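Local coordinates for protein adenylation domain (Streptomyces sp., PDB 5N9X) that is an adenylation domain of the AMP-binding (ANL) enzyme family, modelled here with adenosine-5'-triphosphate and threonine, at residues 458-471 with 496-508. Numbering follows the deposited sequence.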
ATOM      1  N   PHE A 458     -28.145  12.617   5.850  1.00 40.99           N
ATOM      2  CA  PHE A 458     -29.159  12.885   4.836  1.00 34.89           C
ATOM      3  C   PHE A 458     -29.499  14.363   4.949  1.00 50.66           C
ATOM      4  O   PHE A 458     -29.674  15.077   3.959  1.00 47.53           O
ATOM      5  CB  PHE A 458     -30.394  12.001   5.044  1.00 33.72           C
ATOM      6  CG  PHE A 458     -30.194  10.570   4.627  1.00 30.85           C
ATOM      7  CD1 PHE A 458     -29.619   9.656   5.499  1.00 27.28           C
ATOM      8  CD2 PHE A 458     -30.575  10.139   3.358  1.00 34.05           C
ATOM      9  CE1 PHE A 458     -29.420   8.337   5.119  1.00 26.78           C
ATOM     10  CE2 PHE A 458     -30.382   8.817   2.972  1.00 35.05           C
ATOM     11  CZ  PHE A 458     -29.800   7.917   3.859  1.00 26.41           C
ATOM     12  N   ALA A 459     -29.577  14.793   6.199  1.00 49.57           N
ATOM     13  CA  ALA A 459     -29.694  16.183   6.585  1.00 49.59           C
ATOM     14  C   ALA A 459     -29.013  16.276   7.937  1.00 54.51           C
ATOM     15  O   ALA A 459     -28.784  15.246   8.574  1.00 56.81           O
ATOM     16  CB  ALA A 459     -31.155  16.616   6.670  1.00 46.24           C
ATOM     17  N   PRO A 460     -28.674  17.500   8.380  1.00 62.71           N
ATOM     18  CA  PRO A 460     -28.245  17.710   9.773  1.00 59.49           C
ATOM     19  C   PRO A 460     -29.121  17.001  10.815  1.00 59.73           C
ATOM     20  O   PRO A 460     -28.588  16.448  11.786  1.00 59.00           O
ATOM     21  CB  PRO A 460     -28.330  19.227   9.923  1.00 56.56           C
ATOM     22  CG  PRO A 460     -27.972  19.720   8.558  1.00 64.74           C
ATOM     23  CD  PRO A 460     -28.588  18.743   7.591  1.00 56.85           C
ATOM     24  N   GLY A 461     -30.435  16.998  10.612  1.00 51.57           N
ATOM     25  CA  GLY A 461     -31.325  16.280  11.508  1.00 55.20           C
ATOM     26  C   GLY A 461     -31.272  14.761  11.383  1.00 47.11           C
ATOM     27  O   GLY A 461     -31.328  14.046  12.385  1.00 45.33           O
ATOM     28  N   ASP A 462     -31.144  14.276  10.151  1.00 40.20           N
ATOM     29  CA  ASP A 462     -31.280  12.854   9.848  1.00 37.37           C
ATOM     30  C   ASP A 462     -29.932  12.197   9.555  1.00 37.27           C
ATOM     31  O   ASP A 462     -29.397  12.337   8.455  1.00 44.95           O
ATOM     32  CB  ASP A 462     -32.225  12.678   8.652  1.00 32.97           C
ATOM     33  CG  ASP A 462     -32.652  11.231   8.430  1.00 40.00           C
ATOM     34  OD1 ASP A 462     -32.484  10.391   9.348  1.00 39.43           O
ATOM     35  OD2 ASP A 462     -33.181  10.948   7.326  1.00 32.70           O
ATOM     36  N   SER A 463     -29.380  11.489  10.536  1.00 33.53           N
ATOM     37  CA  SER A 463     -28.179  10.684  10.311  1.00 32.05           C
ATOM     38  C   SER A 463     -28.497   9.192  10.392  1.00 34.00           C
ATOM     39  O   SER A 463     -28.924   8.702  11.441  1.00 27.87           O
ATOM     40  CB  SER A 463     -27.083  11.041  11.321  1.00 28.27           C
ATOM     41  OG  SER A 463     -26.247  12.075  10.832  1.00 35.21           O
ATOM     42  N   ARG A 464     -28.283   8.464   9.295  1.00 34.98           N
ATOM     43  CA  ARG A 464     -28.585   7.029   9.286  1.00 29.63           C
ATOM     44  C   ARG A 464     -27.510   6.133   8.660  1.00 29.26           C
ATOM     45  O   ARG A 464     -26.748   6.547   7.768  1.00 32.99           O
ATOM     46  CB  ARG A 464     -29.925   6.764   8.569  1.00 35.14           C
ATOM     47  CG  ARG A 464     -31.157   7.427   9.182  1.00 29.75           C
ATOM     48  CD  ARG A 464     -32.446   7.040   8.453  1.00 27.00           C
ATOM     49  NE  ARG A 464     -32.715   7.955   7.343  1.00 29.87           N
ATOM     50  CZ  ARG A 464     -32.778   7.593   6.061  1.00 27.95           C
ATOM     51  NH1 ARG A 464     -32.612   6.322   5.706  1.00 21.63           N
ATOM     52  NH2 ARG A 464     -33.019   8.506   5.131  1.00 21.41           N
ATOM     53  N   LEU A 465     -27.484   4.897   9.160  1.00 33.07           N
ATOM     54  CA  LEU A 465     -26.681   3.798   8.635  1.00 22.58           C
ATOM     55  C   LEU A 465     -27.035   3.417   7.201  1.00 23.70           C
ATOM     56  O   LEU A 465     -28.190   3.110   6.892  1.00 18.91           O
ATOM     57  CB  LEU A 465     -26.845   2.566   9.514  1.00 30.41           C
ATOM     58  CG  LEU A 465     -25.671   2.172  10.400  1.00 29.95           C
ATOM     59  CD1 LEU A 465     -25.842   0.746  10.891  1.00 24.08           C
ATOM     60  CD2 LEU A 465     -24.389   2.337   9.626  1.00 20.54           C
ATOM     61  N   VAL A 466     -26.022   3.399   6.344  1.00 22.28           N
ATOM     62  CA  VAL A 466     -26.210   3.145   4.923  1.00 24.66           C
ATOM     63  C   VAL A 466     -25.189   2.100   4.462  1.00 19.67           C
ATOM     64  O   VAL A 466     -24.132   1.949   5.072  1.00 18.70           O
ATOM     65  CB  VAL A 466     -26.101   4.479   4.130  1.00 24.32           C
ATOM     66  CG1 VAL A 466     -25.908   4.257   2.661  1.00 27.70           C
ATOM     67  CG2 VAL A 466     -27.342   5.303   4.366  1.00 22.33           C
ATOM     68  N   CYS A 467     -25.541   1.341   3.429  1.00 17.10           N
ATOM     69  CA  CYS A 467     -24.641   0.346   2.865  1.00 18.16           C
ATOM     70  C   CYS A 467     -24.607   0.392   1.348  1.00 18.43           C
ATOM     71  O   CYS A 467     -25.651   0.420   0.695  1.00 18.30           O
ATOM     72  CB  CYS A 467     -25.033  -1.063   3.310  1.00 13.98           C
ATOM     73  SG  CYS A 467     -24.121  -2.372   2.442  1.00 19.05           S
ATOM     74  N   ALA A 468     -23.402   0.392   0.791  1.00 15.18           N
ATOM     75  CA  ALA A 468     -23.246   0.036  -0.615  1.00 16.53           C
ATOM     76  C   ALA A 468     -22.577  -1.351  -0.695  1.00 21.33           C
ATOM     77  O   ALA A 468     -21.751  -1.726   0.152  1.00 16.88           O
ATOM     78  CB  ALA A 468     -22.441   1.079  -1.362  1.00 12.90           C
ATOM     79  N   TYR A 469     -22.949  -2.123  -1.702  1.00 20.23           N
ATOM     80  CA  TYR A 469     -22.422  -3.470  -1.831  1.00 27.77           C
ATOM     81  C   TYR A 469     -22.403  -3.912  -3.298  1.00 22.91           C
ATOM     82  O   TYR A 469     -23.142  -3.385  -4.128  1.00 19.16           O
ATOM     83  CB  TYR A 469     -23.256  -4.458  -0.999  1.00 21.44           C
ATOM     84  CG  TYR A 469     -24.635  -4.661  -1.591  1.00 25.72           C
ATOM     85  CD1 TYR A 469     -25.612  -3.682  -1.468  1.00 17.73           C
ATOM     86  CD2 TYR A 469     -24.941  -5.809  -2.307  1.00 17.81           C
ATOM     87  CE1 TYR A 469     -26.855  -3.849  -2.014  1.00 18.06           C
ATOM     88  CE2 TYR A 469     -26.185  -5.986  -2.862  1.00 19.68           C
ATOM     89  CZ  TYR A 469     -27.139  -5.007  -2.710  1.00 27.62           C
ATOM     90  OH  TYR A 469     -28.386  -5.186  -3.262  1.00 29.72           O
ATOM     91  N   THR A 470     -21.583  -4.914  -3.591  1.00 21.45           N
ATOM     92  CA  THR A 470     -21.444  -5.424  -4.949  1.00 26.04           C
ATOM     93  C   THR A 470     -21.748  -6.915  -5.009  1.00 25.22           C
ATOM     94  O   THR A 470     -21.633  -7.613  -4.002  1.00 35.97           O
ATOM     95  CB  THR A 470     -20.023  -5.171  -5.494  1.00 31.56           C
ATOM     96  OG1 THR A 470     -19.063  -5.570  -4.512  1.00 33.01           O
ATOM     97  CG2 THR A 470     -19.826  -3.680  -5.782  1.00 26.96           C
ATOM     98  N   ALA A 471     -22.134  -7.398  -6.185  1.00 28.72           N
ATOM     99  CA  ALA A 471     -22.397  -8.823  -6.397  1.00 33.86           C
ATOM    100  C   ALA A 471     -21.246  -9.486  -7.151  1.00 39.18           C
ATOM    101  O   ALA A 471     -21.171 -10.712  -7.258  1.00 50.73           O
ATOM    102  CB  ALA A 471     -23.707  -9.013  -7.148  1.00 33.68           C
ATOM    103  N   TYR A 496     -30.123  -2.044  15.917  1.00 29.87           N
ATOM    104  CA  TYR A 496     -29.436  -0.754  15.837  1.00 32.56           C
ATOM    105  C   TYR A 496     -28.251  -0.787  14.867  1.00 26.95           C
ATOM    106  O   TYR A 496     -27.801   0.255  14.390  1.00 25.89           O
ATOM    107  CB  TYR A 496     -28.967  -0.298  17.235  1.00 27.66           C
ATOM    108  CG  TYR A 496     -27.796  -1.049  17.884  1.00 28.77           C
ATOM    109  CD1 TYR A 496     -27.984  -2.257  18.559  1.00 38.48           C
ATOM    110  CD2 TYR A 496     -26.509  -0.530  17.838  1.00 35.64           C
ATOM    111  CE1 TYR A 496     -26.911  -2.925  19.171  1.00 30.26           C
ATOM    112  CE2 TYR A 496     -25.436  -1.178  18.441  1.00 44.89           C
ATOM    113  CZ  TYR A 496     -25.640  -2.376  19.104  1.00 45.75           C
ATOM    114  OH  TYR A 496     -24.561  -3.008  19.683  1.00 37.05           O
ATOM    115  N   MET A 497     -27.759  -1.987  14.572  1.00 28.29           N
ATOM    116  CA  MET A 497     -26.617  -2.147  13.678  1.00 24.50           C
ATOM    117  C   MET A 497     -27.009  -2.435  12.238  1.00 23.85           C
ATOM    118  O   MET A 497     -26.139  -2.659  11.406  1.00 27.52           O
ATOM    119  CB  MET A 497     -25.697  -3.267  14.171  1.00 26.22           C
ATOM    120  CG  MET A 497     -24.782  -2.881  15.327  1.00 32.32           C
ATOM    121  SD  MET A 497     -23.771  -4.283  15.826  1.00 46.33           S
ATOM    122  CE  MET A 497     -22.352  -4.102  14.737  1.00 29.42           C
ATOM    123  N   GLN A 498     -28.306  -2.434  11.945  1.00 22.75           N
ATOM    124  CA  GLN A 498     -28.792  -2.778  10.613  1.00 26.10           C
ATOM    125  C   GLN A 498     -28.870  -1.553   9.719  1.00 30.05           C
ATOM    126  O   GLN A 498     -29.459  -0.542  10.103  1.00 32.05           O
ATOM    127  CB  GLN A 498     -30.150  -3.477  10.720  1.00 23.14           C
ATOM    128  CG  GLN A 498     -30.031  -4.991  10.989  1.00 29.51           C
ATOM    129  CD  GLN A 498     -31.223  -5.569  11.761  1.00 33.90           C
ATOM    130  OE1 GLN A 498     -32.299  -4.990  11.779  1.00 37.17           O
ATOM    131  NE2 GLN A 498     -31.028  -6.723  12.388  1.00 36.83           N
ATOM    132  N   PRO A 499     -28.240  -1.635   8.528  1.00 33.58           N
ATOM    133  CA  PRO A 499     -28.220  -0.518   7.572  1.00 29.51           C
ATOM    134  C   PRO A 499     -29.625  -0.084   7.188  1.00 23.96           C
ATOM    135  O   PRO A 499     -30.489  -0.919   6.933  1.00 31.82           O
ATOM    136  CB  PRO A 499     -27.459  -1.092   6.368  1.00 25.66           C
ATOM    137  CG  PRO A 499     -26.631  -2.217   6.949  1.00 29.29           C
ATOM    138  CD  PRO A 499     -27.506  -2.806   8.020  1.00 22.89           C
ATOM    139  N   SER A 500     -29.845   1.226   7.177  1.00 23.65           N
ATOM    140  CA  SER A 500     -31.156   1.801   6.916  1.00 17.99           C
ATOM    141  C   SER A 500     -31.468   1.857   5.432  1.00 22.47           C
ATOM    142  O   SER A 500     -32.628   1.889   5.036  1.00 19.84           O
ATOM    143  CB  SER A 500     -31.234   3.202   7.530  1.00 18.91           C
ATOM    144  OG  SER A 500     -32.015   4.057   6.720  1.00 36.53           O
ATOM    145  N   GLN A 501     -30.422   1.877   4.613  1.00 17.37           N
ATOM    146  CA  GLN A 501     -30.578   1.985   3.165  1.00 18.49           C
ATOM    147  C   GLN A 501     -29.466   1.187   2.486  1.00 19.52           C
ATOM    148  O   GLN A 501     -28.327   1.192   2.954  1.00 20.10           O
ATOM    149  CB  GLN A 501     -30.560   3.467   2.707  1.00 18.59           C
ATOM    150  CG  GLN A 501     -31.260   3.739   1.355  1.00 19.21           C
ATOM    151  CD  GLN A 501     -31.831   5.173   1.218  1.00 28.88           C
ATOM    152  OE1 GLN A 501     -32.276   5.784   2.193  1.00 24.01           O
ATOM    153  NE2 GLN A 501     -31.807   5.703  -0.005  1.00 24.52           N
ATOM    154  N   TYR A 502     -29.798   0.485   1.404  1.00 24.44           N
ATOM    155  CA  TYR A 502     -28.825  -0.337   0.667  1.00 19.87           C
ATOM    156  C   TYR A 502     -28.727   0.179  -0.742  1.00 21.41           C
ATOM    157  O   TYR A 502     -29.751   0.493  -1.341  1.00 19.23           O
ATOM    158  CB  TYR A 502     -29.246  -1.813   0.635  1.00 18.44           C
ATOM    159  CG  TYR A 502     -29.154  -2.485   1.968  1.00 18.58           C
ATOM    160  CD1 TYR A 502     -30.257  -2.535   2.806  1.00 18.26           C
ATOM    161  CD2 TYR A 502     -27.975  -3.091   2.390  1.00 19.64           C
ATOM    162  CE1 TYR A 502     -30.191  -3.143   4.027  1.00 20.57           C
ATOM    163  CE2 TYR A 502     -27.904  -3.711   3.625  1.00 20.96           C
ATOM    164  CZ  TYR A 502     -29.017  -3.731   4.436  1.00 14.90           C
ATOM    165  OH  TYR A 502     -28.981  -4.336   5.672  1.00 22.86           O
ATOM    166  N   LEU A 503     -27.508   0.263  -1.268  1.00 19.00           N
ATOM    167  CA  LEU A 503     -27.292   0.639  -2.663  1.00 16.75           C
ATOM    168  C   LEU A 503     -26.449  -0.427  -3.361  1.00 16.84           C
ATOM    169  O   LEU A 503     -25.300  -0.677  -2.990  1.00 19.06           O
ATOM    170  CB  LEU A 503     -26.622   2.018  -2.754  1.00 16.42           C
ATOM    171  CG  LEU A 503     -26.062   2.512  -4.096  1.00 22.40           C
ATOM    172  CD1 LEU A 503     -27.151   2.909  -5.076  1.00 16.14           C
ATOM    173  CD2 LEU A 503     -25.111   3.691  -3.893  1.00 25.16           C
ATOM    174  N   ALA A 504     -27.023  -1.055  -4.376  1.00 21.14           N
ATOM    175  CA  ALA A 504     -26.284  -2.037  -5.172  1.00 27.72           C
ATOM    176  C   ALA A 504     -25.459  -1.350  -6.262  1.00 25.54           C
ATOM    177  O   ALA A 504     -25.996  -0.611  -7.085  1.00 30.80           O
ATOM    178  CB  ALA A 504     -27.238  -3.061  -5.785  1.00 17.50           C
ATOM    179  N   LEU A 505     -24.153  -1.599  -6.255  1.00 31.36           N
ATOM    180  CA  LEU A 505     -23.242  -1.039  -7.255  1.00 33.32           C
ATOM    181  C   LEU A 505     -22.617  -2.156  -8.103  1.00 38.18           C
ATOM    182  O   LEU A 505     -22.423  -3.274  -7.602  1.00 38.21           O
ATOM    183  CB  LEU A 505     -22.153  -0.211  -6.562  1.00 30.03           C
ATOM    184  CG  LEU A 505     -22.591   1.122  -5.935  1.00 28.96           C
ATOM    185  CD1 LEU A 505     -21.458   1.761  -5.141  1.00 25.94           C
ATOM    186  CD2 LEU A 505     -23.105   2.080  -7.001  1.00 21.83           C
ATOM    187  N   PRO A 506     -22.316  -1.870  -9.389  1.00 29.78           N
ATOM    188  CA  PRO A 506     -21.635  -2.862 -10.243  1.00 35.56           C
ATOM    189  C   PRO A 506     -20.213  -3.157  -9.747  1.00 32.88           C
ATOM    190  O   PRO A 506     -19.746  -4.298  -9.779  1.00 24.62           O
ATOM    191  CB  PRO A 506     -21.615  -2.192 -11.629  1.00 36.95           C
ATOM    192  CG  PRO A 506     -22.732  -1.202 -11.596  1.00 35.38           C
ATOM    193  CD  PRO A 506     -22.791  -0.709 -10.163  1.00 31.04           C
ATOM    194  N   GLU A 507     -19.537  -2.103  -9.295  1.00 33.49           N
ATOM    195  CA  GLU A 507     -18.233  -2.194  -8.635  1.00 30.25           C
ATOM    196  C   GLU A 507     -18.173  -1.083  -7.591  1.00 27.56           C
ATOM    197  O   GLU A 507     -18.857  -0.079  -7.732  1.00 25.62           O
ATOM    198  CB  GLU A 507     -17.058  -2.030  -9.625  1.00 39.39           C
ATOM    199  CG  GLU A 507     -17.365  -2.254 -11.113  1.00 37.77           C
ATOM    200  CD  GLU A 507     -16.219  -1.787 -12.024  1.00 49.39           C
ATOM    201  OE1 GLU A 507     -15.322  -1.073 -11.523  1.00 50.71           O
ATOM    202  OE2 GLU A 507     -16.219  -2.123 -13.236  1.00 50.07           O
ATOM    203  N   LEU A 508     -17.353  -1.243  -6.559  1.00 28.76           N
ATOM    204  CA  LEU A 508     -17.098  -0.139  -5.648  1.00 22.89           C
ATOM    205  C   LEU A 508     -16.032   0.749  -6.289  1.00 33.16           C
ATOM    206  O   LEU A 508     -15.127   0.239  -6.956  1.00 32.36           O
ATOM    207  CB  LEU A 508     -16.635  -0.645  -4.282  1.00 23.98           C
ATOM    208  CG  LEU A 508     -17.662  -1.394  -3.428  1.00 24.34           C
ATOM    209  CD1 LEU A 508     -17.070  -1.833  -2.104  1.00 23.51           C
ATOM    210  CD2 LEU A 508     -18.934  -0.583  -3.211  1.00 21.88           C
TER
HETATM  211  O   HOH W   1     -33.713   8.072   2.427  1.00 26.66           O
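Strands 463-470 and 501-505 run parallel in the three-stranded sheet of the C-terminal subdomain of this AMP-binding (ANL) family enzyme, their axes 20° apart, and C467 faces Y502 across the pairing. C467 N donates to Q501 O (2.8 Å) and C467 O receives L503 N; two residues on, Y469 N bonds to L503 O and Y469 O accepts from L505 N (3.0 Å). Ahead of this regular stretch, S500 N reaches L465 O from above the carbonyl plane.

On the sheet face toward helix 482-492, C467 CB and SG lie against the CD2 side of the Y502 ring, CB at 3.7 Å from CD2, and P499 CB packs on the same C467 CB. Y469 has CG between its backbone N and carbonyl carbon (chi1 70°), which brings the ring back over strand 501-505: A504 CA sits over one ring face, 4.1 Å from the centroid, a CH-pi contact. Its hydroxyl is hydrogen-bonded to P480 O. The other face, carrying V466, A468, Q501 and L503, meets helix 518-528; farther along it, T470 CG2 packs on L508 CG.

At the strand start, R464 bends at chi3 (-89°). Its NE and NH2 both hold D462 OD2 in a side-on salt bridge, while NH1 bonds to S500 OG (2.6 Å), nearly in the guanidinium plane. A water joins NH2 to Q501 OE1, and F458 lies over one guanidinium face. With strand 450-457 antiparallel beyond 463-470, and helix 482-492 between the two paired strands in sequence, the arrangement is a beta-alpha-beta crossover in the small alpha/beta C-terminal subdomain of ANL enzymes.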